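Local coordinates for tRNA threonylcarbamoyladenosine biosynthesis protein TsaE (Haemophilus influenzae, PDB 1HTW) that is required for forming the threonylcarbamoyl group on adenosine 37 of tRNAs that read codons beginning with adenine, and binds ATP and magnesium, at residues M35-G40 against G120-A125; Y82-Y87 against S108-E113. All blocks are in the same frame, centred on the assembly; numbering follows the deposited sequence.

Contact 1 (M35-G40 against G120-A125); sequences MVYLNG and GILPEA. With NA (sodium ion), chain F; MG (magnesium ion), chain E.
Y37 lays one face of its ring on the methyl group of A125 and sends its hydroxyl on to the backbone of P123. A125 CB stands 3.4 Å from the centroid of the Y37 ring and only 6° off the ring normal, a CH-pi contact centred on the aromatic face. With Y37 CG set beside the backbone N and anti to the carbonyl carbon (chi1 -74°), the ring extends from strand 34-39 to the loop that leads into strand 127-134. At its far edge Y37 OH donates a hydrogen bond of 2.7 Å to P123 O; the donor is tilted 32° from the carbonyl plane. L122 comes to the same end of the ring obliquely, its CD1 lying 4.2 Å from Y37 CE1.

M35, two residues earlier on the strand, bends at chi2 and chi3, which brings its terminal methyl against the proline. The two side chains cross at about a right angle, M35 CE resting 3.6 Å from P123 CD, and M35 CE also meets L122 CD2 at 3.9 Å. Behind the methyl, M35 CB lies 3.5 Å from the carbonyl oxygen E124 O.

Beyond the ring the strand turns to ion binding. L38 O and N39 OD1 hold a sodium ion together with I112 O and S115 OG, while G40 O, which also accepts from K46 NZ, binds a magnesium ion surrounded by four waters.

Chemically the contact is apolar packing with a single side-chain hydrogen bond: the bond holds the hydroxyl end of Y37 in place, the methyl packed on the face probably restricts the ring's tilt, and together they tie the 120-125 loop to the strand that runs into the P-loop.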
ATOM      1  N   MET A  35      -3.249  -7.036   1.317  1.00 15.99           N
ATOM      2  CA  MET A  35      -2.093  -6.504   2.084  1.00 21.19           C
ATOM      3  C   MET A  35      -1.028  -6.042   1.085  1.00 20.99           C
ATOM      4  O   MET A  35      -0.481  -6.803   0.306  1.00 19.11           O
ATOM      5  CB  MET A  35      -1.558  -7.561   3.024  1.00 23.36           C
ATOM      6  CG  MET A  35      -2.715  -8.188   3.882  1.00 31.57           C
ATOM      7  SD  MET A  35      -3.271  -6.873   5.219  1.00 33.54           S
ATOM      8  CE  MET A  35      -1.693  -6.610   6.124  1.00 30.48           C
ATOM      9  N   VAL A  36      -0.709  -4.738   1.186  1.00 16.68           N
ATOM     10  CA  VAL A  36       0.317  -4.169   0.290  1.00 16.52           C
ATOM     11  C   VAL A  36       1.423  -3.617   1.208  1.00 16.89           C
ATOM     12  O   VAL A  36       1.161  -2.656   1.928  1.00 19.34           O
ATOM     13  CB  VAL A  36      -0.263  -3.038  -0.528  1.00 14.36           C
ATOM     14  CG1 VAL A  36       0.774  -2.568  -1.597  1.00 16.67           C
ATOM     15  CG2 VAL A  36      -1.481  -3.538  -1.393  1.00 17.01           C
ATOM     16  N   TYR A  37       2.639  -4.152   1.055  1.00 13.70           N
ATOM     17  CA  TYR A  37       3.756  -3.613   1.843  1.00 17.51           C
ATOM     18  C   TYR A  37       4.537  -2.656   0.949  1.00 17.87           C
ATOM     19  O   TYR A  37       4.968  -3.054  -0.122  1.00 19.68           O
ATOM     20  CB  TYR A  37       4.701  -4.754   2.213  1.00 16.20           C
ATOM     21  CG  TYR A  37       4.228  -5.713   3.287  1.00 20.22           C
ATOM     22  CD1 TYR A  37       2.921  -5.745   3.764  1.00 23.71           C
ATOM     23  CD2 TYR A  37       5.140  -6.629   3.779  1.00 21.27           C
ATOM     24  CE1 TYR A  37       2.551  -6.687   4.736  1.00 22.68           C
ATOM     25  CE2 TYR A  37       4.789  -7.554   4.745  1.00 23.18           C
ATOM     26  CZ  TYR A  37       3.497  -7.567   5.206  1.00 22.12           C
ATOM     27  OH  TYR A  37       3.176  -8.511   6.180  1.00 25.97           O
ATOM     28  N   LEU A  38       4.653  -1.382   1.390  1.00 16.97           N
ATOM     29  CA  LEU A  38       5.331  -0.352   0.641  1.00 15.86           C
ATOM     30  C   LEU A  38       6.738  -0.154   1.252  1.00 17.34           C
ATOM     31  O   LEU A  38       6.873   0.142   2.424  1.00 17.05           O
ATOM     32  CB  LEU A  38       4.590   1.000   0.735  1.00 12.78           C
ATOM     33  CG  LEU A  38       3.139   1.002   0.241  1.00 20.11           C
ATOM     34  CD1 LEU A  38       2.471   2.329   0.558  1.00 20.01           C
ATOM     35  CD2 LEU A  38       3.103   0.642  -1.223  1.00 21.46           C
ATOM     36  N   ASN A  39       7.741  -0.491   0.434  1.00 16.36           N
ATOM     37  CA  ASN A  39       9.130  -0.523   0.898  1.00 19.58           C
ATOM     38  C   ASN A  39       9.992   0.473   0.105  1.00 12.96           C
ATOM     39  O   ASN A  39       9.734   0.888  -0.991  1.00 16.18           O
ATOM     40  CB  ASN A  39       9.679  -1.931   0.631  1.00 20.82           C
ATOM     41  CG  ASN A  39       8.983  -3.014   1.448  1.00 21.26           C
ATOM     42  OD1 ASN A  39       8.591  -2.767   2.615  1.00 22.34           O
ATOM     43  ND2 ASN A  39       8.808  -4.161   0.812  1.00 24.12           N
ATOM     44  N   GLY A  40      11.022   0.958   0.846  1.00 20.88           N
ATOM     45  CA  GLY A  40      11.869   1.995   0.212  1.00 19.44           C
ATOM     46  C   GLY A  40      12.369   2.925   1.327  1.00 19.81           C
ATOM     47  O   GLY A  40      11.939   2.882   2.467  1.00 17.87           O
ATOM     48  N   GLY A 120       5.185 -10.846  12.404  1.00 44.24           N
ATOM     49  CA  GLY A 120       4.488 -11.749  13.300  1.00 46.44           C
ATOM     50  C   GLY A 120       3.009 -11.454  13.423  1.00 45.67           C
ATOM     51  O   GLY A 120       2.179 -12.370  13.314  1.00 54.29           O
ATOM     52  N   ILE A 121       2.635 -10.212  13.709  1.00 43.54           N
ATOM     53  CA  ILE A 121       1.240  -9.838  13.876  1.00 42.04           C
ATOM     54  C   ILE A 121       0.564  -9.508  12.560  1.00 37.88           C
ATOM     55  O   ILE A 121      -0.564  -9.921  12.292  1.00 37.75           O
ATOM     56  CB  ILE A 121       1.082  -8.651  14.845  1.00 52.74           C
ATOM     57  CG1 ILE A 121       1.950  -8.898  16.086  1.00 59.15           C
ATOM     58  CG2 ILE A 121      -0.369  -8.461  15.243  1.00 55.67           C
ATOM     59  CD1 ILE A 121       1.225  -9.639  17.186  1.00 52.09           C
ATOM     60  N   LEU A 122       1.250  -8.741  11.715  1.00 37.94           N
ATOM     61  CA  LEU A 122       0.655  -8.352  10.424  1.00 33.76           C
ATOM     62  C   LEU A 122       0.448  -9.586   9.542  1.00 31.57           C
ATOM     63  O   LEU A 122       1.419 -10.307   9.298  1.00 33.66           O
ATOM     64  CB  LEU A 122       1.710  -7.506   9.675  1.00 51.07           C
ATOM     65  CG  LEU A 122       1.647  -6.000   9.688  1.00 46.07           C
ATOM     66  CD1 LEU A 122       2.712  -5.439   8.738  1.00 32.30           C
ATOM     67  CD2 LEU A 122       0.271  -5.482   9.293  1.00 44.99           C
ATOM     68  N   PRO A 123      -0.684  -9.653   8.848  1.00 32.40           N
ATOM     69  CA  PRO A 123      -0.895 -10.685   7.854  1.00 31.15           C
ATOM     70  C   PRO A 123       0.169 -10.526   6.752  1.00 34.56           C
ATOM     71  O   PRO A 123       0.649  -9.410   6.519  1.00 29.17           O
ATOM     72  CB  PRO A 123      -2.279 -10.403   7.289  1.00 33.62           C
ATOM     73  CG  PRO A 123      -2.943  -9.504   8.275  1.00 40.64           C
ATOM     74  CD  PRO A 123      -1.840  -8.759   8.997  1.00 39.42           C
ATOM     75  N   GLU A 124       0.534 -11.629   6.132  1.00 32.10           N
ATOM     76  CA  GLU A 124       1.566 -11.655   5.110  1.00 29.69           C
ATOM     77  C   GLU A 124       1.112 -10.788   3.928  1.00 27.76           C
ATOM     78  O   GLU A 124      -0.086 -10.631   3.727  1.00 24.32           O
ATOM     79  CB  GLU A 124       1.836 -13.070   4.615  1.00 45.17           C
ATOM     80  CG  GLU A 124       2.950 -13.167   3.585  1.00 73.08           C
ATOM     81  CD  GLU A 124       2.712 -14.258   2.558  1.00 81.98           C
ATOM     82  OE1 GLU A 124       2.031 -15.253   2.890  1.00 80.50           O
ATOM     83  OE2 GLU A 124       3.186 -14.096   1.413  1.00 76.01           O
ATOM     84  N   ALA A 125       2.091 -10.217   3.221  1.00 22.65           N
ATOM     85  CA  ALA A 125       1.752  -9.353   2.099  1.00 18.95           C
ATOM     86  C   ALA A 125       1.254 -10.146   0.884  1.00 22.41           C
ATOM     87  O   ALA A 125       1.783 -11.202   0.601  1.00 25.43           O
ATOM     88  CB  ALA A 125       2.979  -8.567   1.630  1.00 19.92           C
TER
HETATM   89 NA    NA F 563       6.342  -1.863   4.344  1.00 28.13          NA
HETATM   90 MG    MG E 562      12.690   1.516   4.264  1.00 36.46          MG
HETATM   91  O   HOH W   1      11.725  -0.292   3.300  1.00 23.94           O
HETATM   92  O   HOH W   2      14.022   3.065   5.563  1.00 40.32           O
HETATM   93  O   HOH W   3      10.578   2.120   5.349  1.00 32.66           O
HETATM   94  O   HOH W   4      14.641   0.943   2.839  1.00 30.68           O

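Contact 2 (Y82-Y87 against S108-E113); sequences YHFDLY and SICLIE. With NA (sodium ion), chain F; MG (magnesium ion), chain D.
The imidazole of H83 meets E113 edge-on: H83 NE2 donates to E113 OE2 over 2.8 Å, the acceptor lying in the ring plane, and L111 O also sits at this ring's edge. The carboxylate is turned 33° from the imidazole and receives the bond on the anti side of OE2 but well out of the carboxylate plane. The chain of E113, extended beyond CG, carries the carboxylate to a magnesium ion, which E113 OE1 binds at 2.2 Å while OE2 takes the histidine bond. T47 OG1 shares that ion, and D85 OD2 accepts from one of its waters.

On the other side of the sheet, the Y82 ring has S108 CB at its edge and stacks with Y103. F84 runs beside I112, with F84 CD1 3.8 Å from I112 CG1. C110 SG approaches both aromatic rings obliquely, 5.3 Å from the F84 centroid.

Five backbone hydrogen bonds join the segments, from Y82 N to I109 O through to L86 N to E113 O, the last at 3.1 Å. D85 OD1 closes an Asx turn with Y87 N where the strand ends.

The two neighbouring strands run parallel, 11° apart. E113 at the C-terminal end of strand 109-113, binding magnesium with T47 of the P-loop, is consistent with a Walker B-like position in a P-loop NTPase fold.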
ATOM      1  N   TYR A  82      -6.937   1.281   4.570  1.00 13.85           N
ATOM      2  CA  TYR A  82      -6.171   1.609   5.775  1.00 17.34           C
ATOM      3  C   TYR A  82      -4.691   1.871   5.418  1.00 20.92           C
ATOM      4  O   TYR A  82      -4.125   1.096   4.695  1.00 18.25           O
ATOM      5  CB  TYR A  82      -6.235   0.482   6.796  1.00 14.33           C
ATOM      6  CG  TYR A  82      -7.673   0.324   7.269  1.00 18.11           C
ATOM      7  CD1 TYR A  82      -8.218   1.120   8.229  1.00 22.78           C
ATOM      8  CD2 TYR A  82      -8.471  -0.624   6.605  1.00 27.67           C
ATOM      9  CE1 TYR A  82      -9.554   0.967   8.611  1.00 26.60           C
ATOM     10  CE2 TYR A  82      -9.828  -0.717   6.942  1.00 23.56           C
ATOM     11  CZ  TYR A  82     -10.336   0.064   7.930  1.00 30.14           C
ATOM     12  OH  TYR A  82     -11.668  -0.133   8.320  1.00 29.49           O
ATOM     13  N   HIS A  83      -4.257   3.070   5.796  1.00 16.98           N
ATOM     14  CA  HIS A  83      -2.832   3.431   5.505  1.00 17.11           C
ATOM     15  C   HIS A  83      -2.118   3.316   6.840  1.00 17.47           C
ATOM     16  O   HIS A  83      -2.482   3.906   7.870  1.00 18.42           O
ATOM     17  CB  HIS A  83      -2.812   4.888   4.997  1.00 15.65           C
ATOM     18  CG  HIS A  83      -1.399   5.377   4.727  1.00 16.35           C
ATOM     19  ND1 HIS A  83      -1.107   6.712   4.730  1.00 20.49           N
ATOM     20  CD2 HIS A  83      -0.280   4.693   4.425  1.00 23.08           C
ATOM     21  CE1 HIS A  83       0.196   6.867   4.460  1.00 19.54           C
ATOM     22  NE2 HIS A  83       0.724   5.665   4.226  1.00 19.19           N
ATOM     23  N   PHE A  84      -1.071   2.479   6.843  1.00 17.05           N
ATOM     24  CA  PHE A  84      -0.273   2.290   8.070  1.00 17.67           C
ATOM     25  C   PHE A  84       1.144   2.817   7.880  1.00 25.30           C
ATOM     26  O   PHE A  84       1.689   2.658   6.797  1.00 22.04           O
ATOM     27  CB  PHE A  84      -0.143   0.785   8.357  1.00 17.65           C
ATOM     28  CG  PHE A  84      -1.421   0.126   8.816  1.00 18.73           C
ATOM     29  CD1 PHE A  84      -2.321  -0.323   7.847  1.00 25.54           C
ATOM     30  CD2 PHE A  84      -1.603  -0.210  10.147  1.00 22.22           C
ATOM     31  CE1 PHE A  84      -3.479  -0.986   8.239  1.00 27.53           C
ATOM     32  CE2 PHE A  84      -2.782  -0.846  10.533  1.00 22.24           C
ATOM     33  CZ  PHE A  84      -3.692  -1.213   9.582  1.00 24.71           C
ATOM     34  N   ASP A  85       1.641   3.539   8.895  1.00 20.14           N
ATOM     35  CA  ASP A  85       3.088   3.840   8.947  1.00 19.43           C
ATOM     36  C   ASP A  85       3.535   3.333  10.326  1.00 24.95           C
ATOM     37  O   ASP A  85       3.124   3.934  11.332  1.00 25.23           O
ATOM     38  CB  ASP A  85       3.430   5.320   8.846  1.00 24.38           C
ATOM     39  CG  ASP A  85       5.002   5.422   8.844  1.00 24.75           C
ATOM     40  OD1 ASP A  85       5.610   4.471   9.347  1.00 30.51           O
ATOM     41  OD2 ASP A  85       5.510   6.375   8.275  1.00 43.06           O
ATOM     42  N   LEU A  86       4.226   2.229  10.356  1.00 21.49           N
ATOM     43  CA  LEU A  86       4.553   1.471  11.519  1.00 21.30           C
ATOM     44  C   LEU A  86       5.915   1.846  12.132  1.00 22.03           C
ATOM     45  O   LEU A  86       6.371   1.128  13.011  1.00 25.96           O
ATOM     46  CB  LEU A  86       4.484  -0.030  11.366  1.00 23.82           C
ATOM     47  CG  LEU A  86       3.161  -0.658  10.894  1.00 23.71           C
ATOM     48  CD1 LEU A  86       3.224  -2.164  10.855  1.00 29.50           C
ATOM     49  CD2 LEU A  86       2.008  -0.168  11.770  1.00 29.96           C
ATOM     50  N   TYR A  87       6.471   2.923  11.604  1.00 23.38           N
ATOM     51  CA  TYR A  87       7.813   3.312  12.060  1.00 32.29           C
ATOM     52  C   TYR A  87       7.919   3.387  13.574  1.00 38.00           C
ATOM     53  O   TYR A  87       8.904   2.897  14.149  1.00 37.90           O
ATOM     54  CB  TYR A  87       8.222   4.647  11.433  1.00 31.00           C
ATOM     55  CG  TYR A  87       9.669   4.969  11.822  1.00 45.44           C
ATOM     56  CD1 TYR A  87      10.632   3.973  11.740  1.00 41.72           C
ATOM     57  CD2 TYR A  87      10.023   6.215  12.295  1.00 53.70           C
ATOM     58  CE1 TYR A  87      11.945   4.233  12.105  1.00 49.05           C
ATOM     59  CE2 TYR A  87      11.333   6.483  12.670  1.00 51.03           C
ATOM     60  CZ  TYR A  87      12.284   5.496  12.556  1.00 50.99           C
ATOM     61  OH  TYR A  87      13.585   5.752  12.918  1.00 52.72           O
ATOM     62  N   SER A 108     -11.161  -5.010   2.907  1.00 21.29           N
ATOM     63  CA  SER A 108     -10.437  -3.701   2.869  1.00 20.51           C
ATOM     64  C   SER A 108      -9.186  -3.825   2.007  1.00 24.10           C
ATOM     65  O   SER A 108      -8.851  -4.843   1.435  1.00 18.80           O
ATOM     66  CB  SER A 108     -10.027  -3.410   4.309  1.00 14.71           C
ATOM     67  OG  SER A 108      -9.041  -4.286   4.800  1.00 20.40           O
ATOM     68  N   ILE A 109      -8.504  -2.659   1.926  1.00 15.91           N
ATOM     69  CA  ILE A 109      -7.154  -2.663   1.264  1.00 16.02           C
ATOM     70  C   ILE A 109      -6.245  -2.034   2.363  1.00 20.17           C
ATOM     71  O   ILE A 109      -6.662  -1.018   2.906  1.00 16.85           O
ATOM     72  CB  ILE A 109      -7.165  -1.743   0.049  1.00 16.90           C
ATOM     73  CG1 ILE A 109      -7.919  -2.465  -1.112  1.00 19.43           C
ATOM     74  CG2 ILE A 109      -5.705  -1.551  -0.424  1.00 16.39           C
ATOM     75  CD1 ILE A 109      -8.363  -1.639  -2.227  1.00 22.29           C
ATOM     76  N   CYS A 110      -5.093  -2.636   2.617  1.00 15.84           N
ATOM     77  CA  CYS A 110      -4.236  -2.079   3.669  1.00 18.68           C
ATOM     78  C   CYS A 110      -2.883  -1.726   2.950  1.00 17.09           C
ATOM     79  O   CYS A 110      -2.320  -2.611   2.303  1.00 19.44           O
ATOM     80  CB  CYS A 110      -3.957  -3.071   4.758  1.00 19.50           C
ATOM     81  SG  CYS A 110      -5.467  -3.453   5.783  1.00 22.93           S
ATOM     82  N   LEU A 111      -2.452  -0.511   3.213  1.00 17.62           N
ATOM     83  CA  LEU A 111      -1.167  -0.074   2.538  1.00 14.56           C
ATOM     84  C   LEU A 111      -0.211   0.265   3.685  1.00 17.39           C
ATOM     85  O   LEU A 111      -0.576   1.121   4.509  1.00 19.18           O
ATOM     86  CB  LEU A 111      -1.506   1.192   1.749  1.00 14.73           C
ATOM     87  CG  LEU A 111      -2.713   1.094   0.774  1.00 18.52           C
ATOM     88  CD1 LEU A 111      -3.031   2.468   0.163  1.00 21.51           C
ATOM     89  CD2 LEU A 111      -2.356   0.133  -0.409  1.00 18.85           C
ATOM     90  N   ILE A 112       0.878  -0.467   3.758  1.00 18.05           N
ATOM     91  CA  ILE A 112       1.685  -0.501   4.951  1.00 17.22           C
ATOM     92  C   ILE A 112       3.124  -0.034   4.710  1.00 22.47           C
ATOM     93  O   ILE A 112       3.839  -0.658   3.942  1.00 19.20           O
ATOM     94  CB  ILE A 112       1.689  -1.916   5.514  1.00 15.61           C
ATOM     95  CG1 ILE A 112       0.178  -2.287   5.824  1.00 20.78           C
ATOM     96  CG2 ILE A 112       2.513  -2.061   6.777  1.00 21.33           C
ATOM     97  CD1 ILE A 112       0.058  -3.636   6.477  1.00 38.81           C
ATOM     98  N   GLU A 113       3.496   1.015   5.422  1.00 19.76           N
ATOM     99  CA  GLU A 113       4.900   1.485   5.429  1.00 18.70           C
ATOM    100  C   GLU A 113       5.555   0.967   6.675  1.00 19.92           C
ATOM    101  O   GLU A 113       4.924   0.755   7.721  1.00 20.55           O
ATOM    102  CB  GLU A 113       4.961   3.021   5.382  1.00 14.44           C
ATOM    103  CG  GLU A 113       4.435   3.608   4.088  1.00 19.11           C
ATOM    104  CD  GLU A 113       4.472   5.090   3.960  1.00 26.70           C
ATOM    105  OE1 GLU A 113       5.571   5.686   4.204  1.00 19.71           O
ATOM    106  OE2 GLU A 113       3.479   5.693   3.521  1.00 23.93           O
TER
HETATM  107 NA    NA F 563       6.342  -1.863   4.344  1.00 28.13          NA
HETATM  108 MG    MG D 561       5.983   7.819   4.180  1.00 22.59          MG
HETATM  109  O   HOH W   5       5.063   7.919   6.258  1.00 27.95           O
HETATM  110  O   HOH W   6       7.873   7.474   5.095  1.00 23.47           O
HETATM  111  O   HOH W   7       6.250   9.980   4.432  1.00 24.39           O

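The centres of contacts 1 and 2 lie about 8 Å apart, joined through neighbouring parallel strands 34-39 and 109-113 of one mixed sheet. Strand 109-113 sits between 34-39 and 79-85, and probable backbone hydrogen bonds from L38 N to I112 O and I112 N to V36 O connect the two contacts. I112 CD1 also packs against M35 CE and L122 CD2. Along the chain, both segments of contact 2 come between the two segments of contact 1. Both supply ligands to the same sodium ion. The shared sheet thus brings the strand entering the P-loop next to the one bearing the magnesium ligand E113.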